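Local coordinates for protein alkaline phosphatase (Thermus thermophilus, PDB 7KWD) that probably hydrolyses phosphate monoesters as a homodimeric alkaline phosphatase that depends on zinc and magnesium ions, at residues Val43-Gly48 / His146-Ser151; Ala57-Arg62 / Gln337-Leu342; Val68-Arg73 / Glu295-Leu300; Gly272-Ala277 / Gly284-Asp289; His351-Leu356 / Asn407-Ala412. All coordinates share one frame; numbering follows the deposited sequence.

Interaction 1. Residues Val43-Gly48 / His146-Ser151; sequences VFVYDG and HATPAS. With MG (magnesium ion), chain D; ZN (zinc ion), chain E.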
# COMPACT_ATOMS: atom_id res chain seq x y z
N VAL A 43 -8.20 -8.92 19.80
CA VAL A 43 -7.54 -8.88 18.49
C VAL A 43 -8.59 -8.45 17.46
O VAL A 43 -9.57 -9.16 17.24
CB VAL A 43 -6.93 -10.24 18.11
CG1 VAL A 43 -6.16 -10.12 16.79
CG2 VAL A 43 -6.01 -10.81 19.23
N PHE A 44 -8.36 -7.31 16.82
CA PHE A 44 -9.29 -6.71 15.86
C PHE A 44 -8.63 -6.86 14.50
O PHE A 44 -7.66 -6.15 14.18
CB PHE A 44 -9.57 -5.25 16.24
CG PHE A 44 -10.69 -4.63 15.45
CD1 PHE A 44 -11.41 -5.31 14.51
CD2 PHE A 44 -10.98 -3.25 15.64
CE1 PHE A 44 -12.39 -4.71 13.76
CE2 PHE A 44 -12.01 -2.65 14.91
CZ PHE A 44 -12.72 -3.38 13.96
N VAL A 45 -9.13 -7.81 13.70
CA VAL A 45 -8.59 -8.06 12.37
C VAL A 45 -9.40 -7.26 11.35
O VAL A 45 -10.62 -7.40 11.28
CB VAL A 45 -8.63 -9.55 12.02
CG1 VAL A 45 -8.09 -9.76 10.60
CG2 VAL A 45 -7.87 -10.35 13.05
N TYR A 46 -8.70 -6.44 10.56
CA TYR A 46 -9.24 -5.81 9.36
C TYR A 46 -8.88 -6.72 8.19
O TYR A 46 -7.76 -6.67 7.68
CB TYR A 46 -8.65 -4.42 9.19
CG TYR A 46 -9.23 -3.28 10.02
CD1 TYR A 46 -9.20 -3.31 11.41
CD2 TYR A 46 -9.71 -2.13 9.41
CE1 TYR A 46 -9.68 -2.25 12.15
CE2 TYR A 46 -10.17 -1.05 10.14
CZ TYR A 46 -10.16 -1.12 11.51
OH TYR A 46 -10.65 -0.06 12.25
N ASP A 47 -9.81 -7.56 7.74
CA ASP A 47 -9.49 -8.53 6.71
C ASP A 47 -9.39 -7.85 5.35
O ASP A 47 -10.31 -7.15 4.94
CB ASP A 47 -10.55 -9.63 6.67
CG ASP A 47 -10.04 -10.87 6.02
OD1 ASP A 47 -9.58 -10.73 4.87
OD2 ASP A 47 -10.04 -11.95 6.67
N GLY A 48 -8.28 -8.06 4.66
CA GLY A 48 -8.10 -7.52 3.32
C GLY A 48 -7.82 -6.04 3.22
O GLY A 48 -7.85 -5.47 2.12
N HIS A 146 -16.03 -18.89 9.42
CA HIS A 146 -15.07 -18.56 8.37
C HIS A 146 -13.64 -18.63 8.89
O HIS A 146 -13.38 -18.84 10.08
CB HIS A 146 -15.41 -17.18 7.80
CG HIS A 146 -15.07 -17.01 6.36
ND1 HIS A 146 -14.20 -16.04 5.92
CD2 HIS A 146 -15.53 -17.65 5.25
CE1 HIS A 146 -14.11 -16.10 4.60
NE2 HIS A 146 -14.91 -17.07 4.17
N ALA A 147 -12.69 -18.48 7.96
CA ALA A 147 -11.31 -18.86 8.23
C ALA A 147 -10.70 -18.05 9.36
O ALA A 147 -9.99 -18.60 10.20
CB ALA A 147 -10.46 -18.68 6.98
N THR A 148 -10.98 -16.75 9.41
CA THR A 148 -10.23 -15.91 10.35
C THR A 148 -10.59 -16.24 11.78
O THR A 148 -9.69 -16.49 12.59
CB THR A 148 -10.46 -14.44 10.01
OG1 THR A 148 -9.97 -14.17 8.69
CG2 THR A 148 -9.73 -13.58 11.01
N PRO A 149 -11.86 -16.27 12.17
CA PRO A 149 -12.19 -16.73 13.53
C PRO A 149 -11.82 -18.17 13.76
O PRO A 149 -11.28 -18.53 14.82
CB PRO A 149 -13.72 -16.51 13.63
CG PRO A 149 -14.19 -16.35 12.22
CD PRO A 149 -13.03 -15.76 11.44
N ALA A 150 -12.08 -19.03 12.75
CA ALA A 150 -11.91 -20.45 13.00
C ALA A 150 -10.44 -20.79 13.22
O ALA A 150 -10.12 -21.66 14.04
CB ALA A 150 -12.50 -21.27 11.86
N SER A 151 -9.54 -20.11 12.50
CA SER A 151 -8.13 -20.43 12.61
C SER A 151 -7.60 -20.15 14.00
O SER A 151 -6.51 -20.60 14.34
CB SER A 151 -7.32 -19.63 11.60
OG SER A 151 -7.31 -18.25 11.98
MG MG D . -11.62 -13.30 7.23
ZN ZN E . -8.14 -12.38 4.74
O HOH W 1 -12.96 -14.68 8.12
O HOH W 2 -11.27 -14.72 5.94
O HOH W 3 -12.88 -12.28 5.56
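The metal centre of the alkaline phosphatase active site joins Asp47 to Thr148 through a shared magnesium ion. Asp47 OD2 binds the ion at 2.1 Å and Thr148 OG1 at 2.4 Å, so the two oxygens lie 3.0 Å apart as fellow ligands, not hydrogen-bonded. Three waters and Glu270 complete the shell. The other carboxylate oxygen, Asp47 OD1, holds a zinc ion at 2.2 Å with Ser95, Asp317 and His318, and OD2 lies at a longer 2.7 Å from that zinc; an aspartate suits this place because its two oxygens can bridge two metals. One magnesium-bound water also accepts a hydrogen bond from Thr148 N (3.1 Å). Thr148 OG1 stands beside the backbone N (chi1 -62°), which turns it to the metal and leaves CG2 to meet Val45 CG1 tip to tip at 4.2 Å. Strand 40-46, next to Asp47, runs parallel between strands 265-271 and 310-325, and Thr148 stands in the first turn of helix 147-153, whose Pro149 packs on strand 265-271.

Interaction 2. Residues Ala57-Arg62 / Gln337-Leu342; sequences AQAYAR and QGVDLL
The ring of Tyr60 presents an edge to the carbonyl oxygen of Val339, which lies in the ring plane 3.6 Å from Tyr60 CD2, while CB of Leu342 approaches CE2 obliquely at 4.1 Å. Leu287 of helix 283-306 also packs against this ring. The slightly positive aromatic C-H edge suits a carbonyl oxygen. With CG anti to the backbone N (chi1 -171°), the ring is carried out along the side of its helix and brought beside Val339 and the residues after it. Val339 answers with both branches: CG1 lies 3.7 Å from Tyr60 CA and 3.9 Å from CD2, and CG2 reaches CB of Ala59 at 4.1 Å. The small alanine, which also packs on Tyr91 of the second subunit, lets the branched valine come close, and the backbones approach to 6.0 Å between the CA atoms of Tyr60 and Val339. An alanine in place of Tyr60 is likely to leave Leu342 CB and the Val339 carbonyl without their aromatic neighbour and open a gap beside Leu287. Asp340 adds salt bridges to Arg63 and Arg64 of helix 51-65. This is mainly apolar packing of the short helix 337-340 and the loop after it onto helix 51-65, away from the metal site.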
# COMPACT_ATOMS: atom_id res chain seq x y z
N ALA A 57 -10.70 6.10 3.31
CA ALA A 57 -11.54 6.32 4.47
C ALA A 57 -11.08 7.52 5.29
O ALA A 57 -11.90 8.27 5.85
CB ALA A 57 -11.54 5.08 5.36
N GLN A 58 -9.76 7.67 5.45
CA GLN A 58 -9.20 8.83 6.14
C GLN A 58 -9.70 10.13 5.50
O GLN A 58 -10.13 11.05 6.20
CB GLN A 58 -7.68 8.77 6.09
CG GLN A 58 -6.96 9.92 6.78
CD GLN A 58 -5.45 9.82 6.63
OE1 GLN A 58 -4.71 9.74 7.61
NE2 GLN A 58 -4.98 9.83 5.38
N ALA A 59 -9.65 10.20 4.17
CA ALA A 59 -10.08 11.39 3.45
C ALA A 59 -11.58 11.56 3.55
O ALA A 59 -12.07 12.66 3.78
CB ALA A 59 -9.65 11.30 1.99
N TYR A 60 -12.32 10.46 3.40
CA TYR A 60 -13.77 10.56 3.43
C TYR A 60 -14.26 11.09 4.77
O TYR A 60 -15.15 11.95 4.84
CB TYR A 60 -14.39 9.20 3.12
CG TYR A 60 -15.90 9.28 2.91
CD1 TYR A 60 -16.76 9.18 3.98
CD2 TYR A 60 -16.46 9.51 1.65
CE1 TYR A 60 -18.13 9.29 3.80
CE2 TYR A 60 -17.84 9.60 1.48
CZ TYR A 60 -18.66 9.50 2.54
OH TYR A 60 -20.03 9.61 2.40
N ALA A 61 -13.74 10.55 5.87
CA ALA A 61 -14.17 11.03 7.18
C ALA A 61 -13.93 12.53 7.32
O ALA A 61 -14.80 13.28 7.78
CB ALA A 61 -13.45 10.23 8.27
N ARG A 62 -12.74 13.00 6.94
CA ARG A 62 -12.43 14.42 7.10
C ARG A 62 -13.27 15.26 6.15
O ARG A 62 -13.99 16.17 6.58
CB ARG A 62 -10.95 14.67 6.87
CG ARG A 62 -10.08 14.36 8.09
CD ARG A 62 -8.59 14.17 7.67
NE ARG A 62 -7.70 14.09 8.84
CZ ARG A 62 -7.29 15.14 9.53
NH1 ARG A 62 -7.64 16.39 9.20
NH2 ARG A 62 -6.52 14.95 10.58
N GLN A 337 -12.29 14.43 -6.07
CA GLN A 337 -13.67 14.24 -6.50
C GLN A 337 -14.13 12.81 -6.27
O GLN A 337 -15.28 12.57 -5.91
CB GLN A 337 -13.81 14.59 -7.98
CG GLN A 337 -13.69 16.07 -8.30
CD GLN A 337 -14.67 16.89 -7.50
OE1 GLN A 337 -15.88 16.73 -7.64
NE2 GLN A 337 -14.16 17.74 -6.62
N GLY A 338 -13.23 11.84 -6.45
CA GLY A 338 -13.61 10.45 -6.25
C GLY A 338 -14.10 10.16 -4.85
O GLY A 338 -14.89 9.24 -4.65
N VAL A 339 -13.60 10.90 -3.87
CA VAL A 339 -14.08 10.75 -2.51
C VAL A 339 -15.50 11.27 -2.40
O VAL A 339 -16.38 10.63 -1.82
CB VAL A 339 -13.12 11.48 -1.54
CG1 VAL A 339 -13.66 11.52 -0.13
CG2 VAL A 339 -11.69 10.81 -1.57
N ASP A 340 -15.74 12.48 -2.92
CA ASP A 340 -17.10 13.01 -2.92
C ASP A 340 -18.05 12.05 -3.60
O ASP A 340 -19.16 11.82 -3.11
CB ASP A 340 -17.15 14.35 -3.63
CG ASP A 340 -16.28 15.39 -2.99
OD1 ASP A 340 -16.06 15.32 -1.76
OD2 ASP A 340 -15.83 16.28 -3.73
N LEU A 341 -17.62 11.45 -4.70
CA LEU A 341 -18.49 10.60 -5.52
C LEU A 341 -18.87 9.29 -4.83
O LEU A 341 -19.72 8.55 -5.35
CB LEU A 341 -17.78 10.31 -6.84
CG LEU A 341 -18.06 11.07 -8.13
CD1 LEU A 341 -19.01 12.21 -7.90
CD2 LEU A 341 -16.81 11.54 -8.82
N LEU A 342 -18.29 8.99 -3.66
CA LEU A 342 -18.74 7.84 -2.89
C LEU A 342 -19.96 8.15 -2.06
O LEU A 342 -20.71 7.23 -1.70
CB LEU A 342 -17.62 7.34 -1.98
CG LEU A 342 -16.37 6.82 -2.68
CD1 LEU A 342 -15.47 6.02 -1.72
CD2 LEU A 342 -16.70 5.94 -3.87

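Interaction 3. Residues Val68-Arg73 / Glu295-Leu300; sequences VLALER and EVLELL
Leu297 and Leu71 form the buried, apolar side of this contact. The methyl CD2 of Leu297 presses on the backbone of the short helix, 3.6 Å from Leu71 CA, and also touches Leu71 CB at 3.7 Å. With CG anti to its own N (chi1 -173°), Leu71 lays CD1 3.9 Å from the same Leu297 CD2. Ala70, whose CA comes within 6.6 Å of that of Glu298, is small enough to let the helices approach. The contact joins the start of helix 70-75 to the long helix 283-306: Leu69 holds the N-cap position, and the Asp294 carboxylate on the long helix accepts hydrogen bonds from the first-turn N-H groups of Ala70 and Leu71. Leu297 also packs on Phe44 and Tyr46 of strand 40-46. Toward solvent the contact becomes a polar rim. The extended chain of exposed Glu298 lays CG 3.7 Å from Ala70 CB, methylene on methyl, while its OE2 stays 5.1 Å from Arg73 NH2, too far for a salt bridge. Arg73 instead grips Val68 O side-on through NE and NH2, each at 3.0 Å; the NH2 bond uses a carbonyl lone pair, whereas NE comes from above the carbonyl plane.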
# COMPACT_ATOMS: atom_id res chain seq x y z
N VAL A 68 -12.18 13.30 12.12
CA VAL A 68 -10.96 12.50 12.00
C VAL A 68 -11.29 11.05 12.32
O VAL A 68 -11.80 10.75 13.40
CB VAL A 68 -9.86 13.02 12.92
CG1 VAL A 68 -8.61 12.19 12.78
CG2 VAL A 68 -9.61 14.48 12.60
N LEU A 69 -11.00 10.15 11.38
CA LEU A 69 -11.16 8.73 11.59
C LEU A 69 -10.45 8.26 12.85
O LEU A 69 -9.30 8.62 13.09
CB LEU A 69 -10.58 8.04 10.34
CG LEU A 69 -10.92 6.62 9.99
CD1 LEU A 69 -12.33 6.52 9.50
CD2 LEU A 69 -9.95 6.16 8.92
N ALA A 70 -11.13 7.44 13.65
CA ALA A 70 -10.49 6.95 14.86
C ALA A 70 -9.20 6.21 14.54
O ALA A 70 -8.21 6.33 15.26
CB ALA A 70 -11.44 6.06 15.65
N LEU A 71 -9.18 5.45 13.46
CA LEU A 71 -7.96 4.73 13.10
C LEU A 71 -6.82 5.71 12.81
O LEU A 71 -5.67 5.45 13.20
CB LEU A 71 -8.23 3.81 11.89
CG LEU A 71 -7.07 2.90 11.53
CD1 LEU A 71 -6.57 2.12 12.74
CD2 LEU A 71 -7.41 1.98 10.35
N GLU A 72 -7.10 6.85 12.18
CA GLU A 72 -6.03 7.83 11.99
C GLU A 72 -5.47 8.27 13.35
O GLU A 72 -4.26 8.36 13.54
CB GLU A 72 -6.51 9.06 11.20
CG GLU A 72 -5.43 10.14 11.08
CD GLU A 72 -5.87 11.44 10.40
OE1 GLU A 72 -6.91 11.43 9.71
OE2 GLU A 72 -5.19 12.47 10.58
N ARG A 73 -6.36 8.59 14.30
CA ARG A 73 -5.89 9.04 15.62
C ARG A 73 -4.99 7.99 16.26
O ARG A 73 -3.99 8.35 16.91
CB ARG A 73 -7.07 9.34 16.53
CG ARG A 73 -8.07 10.31 15.91
CD ARG A 73 -9.29 10.61 16.84
NE ARG A 73 -10.49 11.07 16.12
CZ ARG A 73 -11.48 11.78 16.68
NH1 ARG A 73 -11.41 12.11 17.97
NH2 ARG A 73 -12.51 12.19 15.97
N GLU A 295 -16.22 2.58 14.02
CA GLU A 295 -17.10 2.70 15.18
C GLU A 295 -16.75 1.67 16.23
O GLU A 295 -16.86 1.92 17.44
CB GLU A 295 -18.57 2.52 14.77
CG GLU A 295 -19.12 3.68 13.97
CD GLU A 295 -20.60 3.47 13.59
OE1 GLU A 295 -20.92 3.60 12.39
OE2 GLU A 295 -21.42 3.15 14.50
N VAL A 296 -16.35 0.47 15.79
CA VAL A 296 -15.97 -0.59 16.72
C VAL A 296 -14.70 -0.20 17.46
O VAL A 296 -14.58 -0.40 18.68
CB VAL A 296 -15.79 -1.93 15.98
CG1 VAL A 296 -15.18 -2.99 16.92
CG2 VAL A 296 -17.15 -2.41 15.43
N LEU A 297 -13.73 0.37 16.73
CA LEU A 297 -12.48 0.83 17.32
C LEU A 297 -12.73 1.74 18.51
O LEU A 297 -12.07 1.62 19.55
CB LEU A 297 -11.69 1.57 16.27
CG LEU A 297 -10.18 1.56 16.22
CD1 LEU A 297 -9.60 0.20 16.44
CD2 LEU A 297 -9.82 2.14 14.83
N GLU A 298 -13.68 2.65 18.35
CA GLU A 298 -13.99 3.59 19.40
C GLU A 298 -14.50 2.86 20.61
O GLU A 298 -14.09 3.16 21.74
CB GLU A 298 -15.01 4.60 18.89
CG GLU A 298 -14.34 5.57 17.92
CD GLU A 298 -15.24 6.69 17.45
OE1 GLU A 298 -16.46 6.46 17.31
OE2 GLU A 298 -14.70 7.79 17.17
N LEU A 299 -15.32 1.84 20.39
CA LEU A 299 -15.79 1.00 21.48
C LEU A 299 -14.65 0.26 22.16
O LEU A 299 -14.56 0.19 23.39
CB LEU A 299 -16.80 -0.00 20.94
CG LEU A 299 -18.00 -0.19 21.85
CD1 LEU A 299 -18.77 1.13 21.96
CD2 LEU A 299 -18.83 -1.29 21.24
N LEU A 300 -13.76 -0.35 21.36
CA LEU A 300 -12.71 -1.17 21.93
C LEU A 300 -11.69 -0.32 22.67
O LEU A 300 -11.20 -0.74 23.72
CB LEU A 300 -12.04 -1.98 20.82
CG LEU A 300 -12.95 -2.99 20.12
CD1 LEU A 300 -12.20 -3.75 19.04
CD2 LEU A 300 -13.61 -3.95 21.14

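Interaction 4. Residues Gly272-Ala277 / Gly284-Asp289; sequences GRIDHA and GATLWD. With ZN (zinc ion), chain F.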
# COMPACT_ATOMS: atom_id res chain seq x y z
N GLY A 272 -14.55 -8.56 8.54
CA GLY A 272 -14.14 -9.54 7.57
C GLY A 272 -14.56 -9.28 6.16
O GLY A 272 -14.14 -10.03 5.25
N ARG A 273 -15.39 -8.27 5.91
CA ARG A 273 -15.90 -8.06 4.56
C ARG A 273 -15.27 -6.87 3.87
O ARG A 273 -15.59 -6.58 2.70
CB ARG A 273 -17.43 -7.93 4.58
CG ARG A 273 -18.11 -9.13 5.30
CD ARG A 273 -19.50 -9.50 4.76
NE ARG A 273 -19.38 -10.03 3.40
CZ ARG A 273 -20.36 -10.02 2.51
NH1 ARG A 273 -21.56 -9.52 2.83
NH2 ARG A 273 -20.13 -10.51 1.31
N ILE A 274 -14.33 -6.19 4.53
CA ILE A 274 -13.42 -5.30 3.81
C ILE A 274 -12.78 -6.06 2.66
O ILE A 274 -12.79 -5.60 1.52
CB ILE A 274 -12.36 -4.73 4.76
CG1 ILE A 274 -13.01 -3.83 5.82
CG2 ILE A 274 -11.27 -4.02 3.97
CD1 ILE A 274 -12.06 -3.49 6.99
N ASP A 275 -12.23 -7.25 2.96
CA ASP A 275 -11.69 -8.15 1.95
C ASP A 275 -12.69 -8.39 0.83
O ASP A 275 -12.38 -8.18 -0.34
CB ASP A 275 -11.29 -9.47 2.63
CG ASP A 275 -10.66 -10.45 1.69
OD1 ASP A 275 -9.59 -10.11 1.11
OD2 ASP A 275 -11.22 -11.57 1.55
N HIS A 276 -13.92 -8.75 1.18
CA HIS A 276 -14.91 -9.11 0.17
C HIS A 276 -15.22 -7.93 -0.74
O HIS A 276 -15.30 -8.09 -1.96
CB HIS A 276 -16.20 -9.59 0.84
CG HIS A 276 -15.99 -10.81 1.68
ND1 HIS A 276 -16.97 -11.33 2.49
CD2 HIS A 276 -14.91 -11.61 1.84
CE1 HIS A 276 -16.51 -12.40 3.11
NE2 HIS A 276 -15.26 -12.59 2.74
N ALA A 277 -15.42 -6.75 -0.17
CA ALA A 277 -15.68 -5.59 -1.01
C ALA A 277 -14.51 -5.32 -1.91
O ALA A 277 -14.68 -4.92 -3.07
CB ALA A 277 -15.98 -4.36 -0.15
N GLY A 284 -17.04 1.80 -2.59
CA GLY A 284 -18.03 2.31 -1.65
C GLY A 284 -18.37 1.28 -0.58
O GLY A 284 -18.60 1.63 0.58
N ALA A 285 -18.43 0.01 -0.96
CA ALA A 285 -18.66 -1.00 0.06
C ALA A 285 -17.45 -1.12 1.01
O ALA A 285 -17.62 -1.23 2.23
CB ALA A 285 -18.97 -2.35 -0.59
N THR A 286 -16.24 -1.06 0.46
CA THR A 286 -15.04 -1.09 1.30
C THR A 286 -15.06 0.04 2.31
O THR A 286 -14.79 -0.16 3.49
CB THR A 286 -13.80 -0.98 0.42
OG1 THR A 286 -13.80 -2.08 -0.49
CG2 THR A 286 -12.56 -0.99 1.28
N LEU A 287 -15.39 1.24 1.84
CA LEU A 287 -15.40 2.40 2.71
C LEU A 287 -16.33 2.20 3.89
O LEU A 287 -15.97 2.48 5.03
CB LEU A 287 -15.81 3.64 1.91
CG LEU A 287 -16.26 4.84 2.74
CD1 LEU A 287 -15.06 5.46 3.45
CD2 LEU A 287 -16.91 5.91 1.84
N TRP A 288 -17.57 1.74 3.63
CA TRP A 288 -18.53 1.65 4.72
C TRP A 288 -18.17 0.53 5.70
O TRP A 288 -18.45 0.66 6.90
CB TRP A 288 -19.97 1.51 4.18
CG TRP A 288 -20.48 2.87 3.84
CD1 TRP A 288 -20.62 3.41 2.61
CD2 TRP A 288 -20.86 3.90 4.76
NE1 TRP A 288 -21.07 4.69 2.69
CE2 TRP A 288 -21.23 5.02 4.01
CE3 TRP A 288 -20.94 3.98 6.15
CZ2 TRP A 288 -21.66 6.21 4.59
CZ3 TRP A 288 -21.38 5.16 6.73
CH2 TRP A 288 -21.73 6.26 5.95
N ASP A 289 -17.53 -0.55 5.24
CA ASP A 289 -17.07 -1.56 6.21
C ASP A 289 -15.86 -1.06 6.99
O ASP A 289 -15.66 -1.42 8.15
CB ASP A 289 -16.77 -2.89 5.51
CG ASP A 289 -18.00 -3.81 5.44
OD1 ASP A 289 -19.10 -3.27 5.18
OD2 ASP A 289 -17.91 -5.04 5.69
ZN ZN F . -10.08 -12.62 0.30
O HOH W 4 -16.53 -6.28 7.60
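Asp289 can be followed outward from CB, which lies 3.9 Å from Ile274 CG1, the two side chains passing in opposite directions. At the tip OD1 turns to the backbone N-H of Glu234, while OD2 sits 3.1 Å from Arg273 CB and accepts a hydrogen bond from a water at 2.7 Å. That water in turn accepts from Arg273 N, so solvent ties the carboxylate to the opposite backbone. The Arg273 guanidinium is directed elsewhere: its NE gives His276 ND1 a nearly straight bond (2.9 Å, 173°), in the planes of both groups, and NH2 forms a salt bridge with Glu350. Helices 273-280 and 283-306 make an antiparallel helical hairpin, their segment axes 8.2 Å apart at an angle of 167°. Near the turn the helices are held close by small residues: Ala277 CB meets Ala285 CB at 3.6 Å and Thr286 OG1 at 3.2 Å, the hydroxyl being brought there beside its backbone N (chi1 -59°). A threonine suits this spot because its hydroxyl can be shared between two partners in the hairpin, Asn278 OD1 and Asp282 O. Away from the interface, Asp275 directs OD2 to a zinc ion at 2.0 Å, which His279 and His433 also bind; Thr320 hydrogen-bonds OD1 of this aspartate.

Interaction 5. Residues His351-Leu356 / Asn407-Ala412; sequences HMLRVL and NTMAWA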
# COMPACT_ATOMS: atom_id res chain seq x y z
N HIS A 351 -25.46 -6.51 -3.50
CA HIS A 351 -26.90 -6.26 -3.37
C HIS A 351 -27.50 -5.94 -4.73
O HIS A 351 -28.54 -6.50 -5.09
CB HIS A 351 -27.10 -5.15 -2.39
CG HIS A 351 -28.53 -4.82 -2.13
ND1 HIS A 351 -29.27 -5.45 -1.16
CD2 HIS A 351 -29.34 -3.89 -2.69
CE1 HIS A 351 -30.47 -4.92 -1.13
NE2 HIS A 351 -30.54 -3.97 -2.04
N MET A 352 -26.84 -5.09 -5.51
CA MET A 352 -27.26 -4.86 -6.88
C MET A 352 -27.46 -6.18 -7.62
O MET A 352 -28.51 -6.41 -8.20
CB MET A 352 -26.23 -3.98 -7.60
CG MET A 352 -26.21 -2.53 -7.05
SD MET A 352 -24.81 -1.49 -7.63
CE MET A 352 -25.20 -1.52 -9.43
N LEU A 353 -26.45 -7.06 -7.59
CA LEU A 353 -26.58 -8.33 -8.29
C LEU A 353 -27.79 -9.10 -7.78
O LEU A 353 -28.54 -9.70 -8.55
CB LEU A 353 -25.32 -9.15 -8.10
CG LEU A 353 -24.30 -9.26 -9.23
CD1 LEU A 353 -24.52 -8.30 -10.37
CD2 LEU A 353 -22.86 -9.09 -8.68
N ARG A 354 -28.02 -9.08 -6.47
CA ARG A 354 -29.18 -9.76 -5.92
C ARG A 354 -30.46 -9.16 -6.49
O ARG A 354 -31.34 -9.87 -6.96
CB ARG A 354 -29.10 -9.65 -4.40
CG ARG A 354 -29.98 -10.52 -3.59
CD ARG A 354 -29.69 -10.22 -2.12
NE ARG A 354 -28.35 -10.68 -1.72
CZ ARG A 354 -27.50 -10.03 -0.91
NH1 ARG A 354 -27.79 -8.83 -0.38
NH2 ARG A 354 -26.33 -10.61 -0.63
N VAL A 355 -30.54 -7.83 -6.51
CA VAL A 355 -31.72 -7.13 -7.02
C VAL A 355 -31.95 -7.45 -8.49
O VAL A 355 -33.10 -7.61 -8.94
CB VAL A 355 -31.54 -5.61 -6.83
CG1 VAL A 355 -32.37 -4.88 -7.88
CG2 VAL A 355 -31.87 -5.19 -5.44
N LEU A 356 -30.88 -7.48 -9.27
CA LEU A 356 -30.96 -7.65 -10.71
C LEU A 356 -31.36 -9.07 -11.11
O LEU A 356 -31.92 -9.26 -12.20
CB LEU A 356 -29.60 -7.32 -11.31
CG LEU A 356 -29.26 -5.84 -11.39
CD1 LEU A 356 -27.81 -5.70 -11.84
CD2 LEU A 356 -30.21 -5.11 -12.35
N ASN A 407 -16.18 -7.38 -10.96
CA ASN A 407 -15.10 -6.57 -11.50
C ASN A 407 -15.47 -5.96 -12.85
O ASN A 407 -15.01 -4.86 -13.18
CB ASN A 407 -13.79 -7.38 -11.66
CG ASN A 407 -13.12 -7.77 -10.31
OD1 ASN A 407 -12.08 -8.43 -10.33
ND2 ASN A 407 -13.71 -7.38 -9.17
N THR A 408 -16.27 -6.66 -13.66
CA THR A 408 -16.78 -6.02 -14.87
C THR A 408 -17.69 -4.85 -14.50
O THR A 408 -17.66 -3.79 -15.14
CB THR A 408 -17.52 -7.03 -15.75
OG1 THR A 408 -16.62 -8.09 -16.12
CG2 THR A 408 -18.04 -6.36 -17.03
N MET A 409 -18.49 -5.02 -13.45
CA MET A 409 -19.30 -3.91 -12.97
C MET A 409 -18.43 -2.71 -12.63
O MET A 409 -18.76 -1.57 -12.97
CB MET A 409 -20.11 -4.37 -11.75
CG MET A 409 -21.19 -5.39 -12.12
SD MET A 409 -22.04 -6.16 -10.74
CE MET A 409 -23.15 -4.83 -10.23
N ALA A 410 -17.29 -2.94 -11.99
CA ALA A 410 -16.45 -1.81 -11.60
C ALA A 410 -15.91 -1.10 -12.82
O ALA A 410 -15.96 0.14 -12.90
CB ALA A 410 -15.30 -2.30 -10.70
N TRP A 411 -15.45 -1.87 -13.81
CA TRP A 411 -14.97 -1.27 -15.04
C TRP A 411 -16.09 -0.62 -15.83
O TRP A 411 -15.84 0.37 -16.53
CB TRP A 411 -14.28 -2.34 -15.89
CG TRP A 411 -12.84 -2.54 -15.54
CD1 TRP A 411 -12.31 -3.57 -14.81
CD2 TRP A 411 -11.75 -1.70 -15.91
NE1 TRP A 411 -10.95 -3.41 -14.71
CE2 TRP A 411 -10.59 -2.27 -15.38
CE3 TRP A 411 -11.64 -0.51 -16.65
CZ2 TRP A 411 -9.33 -1.69 -15.55
CZ3 TRP A 411 -10.40 0.06 -16.82
CH2 TRP A 411 -9.26 -0.53 -16.26
N ALA A 412 -17.31 -1.13 -15.71
CA ALA A 412 -18.43 -0.50 -16.39
C ALA A 412 -18.67 0.92 -15.90
O ALA A 412 -19.14 1.77 -16.67
CB ALA A 412 -19.68 -1.38 -16.21
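Met409 places CG anti to its carbonyl carbon (chi1 -68°) and continues extended through chi2, which sends its sulfur across to the other helix, and a bend at chi3 (76°) then turns the methyl CE aside. The forked end of Leu353 faces the sulfur from one side, CD1 at 3.3 Å and CD2 at 3.7 Å from Met409 SD, the first of these notably close. Met352 repeats the same bent shape and slides past in the opposite sense, with its CE 4.0 Å from Met409 CE. The pairing joins helix 349-356 to helix 406-412 by apolar packing within a cluster of helices: helices 362-373 and 379-391 pack around it, Phe369 and Met372 against Met352, Ile389 against Leu353 and Val385 against Met409. The backbones are well separated at 9.7 Å between the CA atoms of Leu353 and Met409. Long, flexible methionines suit such a span. Shortening Leu353 to an alanine is likely to strip the Met409 sulfur of both methyls that face it and leave the thioether freer to turn.

In the fold
Interactions 1 and 4 each supply ligands to the metal centre: their centres are 14 Å apart, and Asp47 OD1 lies 3.1 Å from Asp275 CB, so the ligands of neighbouring zinc ions pack directly on each other. Interaction 3 backs the strand of interaction 1, with Leu297 CD2 3.5 Å from Tyr46 OH. It shares helix 283-306 with interaction 4, though the two do not touch. Interaction 2 leans on both: Arg62 NH2 forms a salt bridge with Glu72 OE2 at 2.8 Å, and Tyr60 CD2 meets Leu287 CD2 at 3.6 Å. Interactions 2 and 3 both reach the second subunit. Interaction 5 stands apart, its nearest atoms about 6 Å from interaction 4 and about 13 Å from interaction 1.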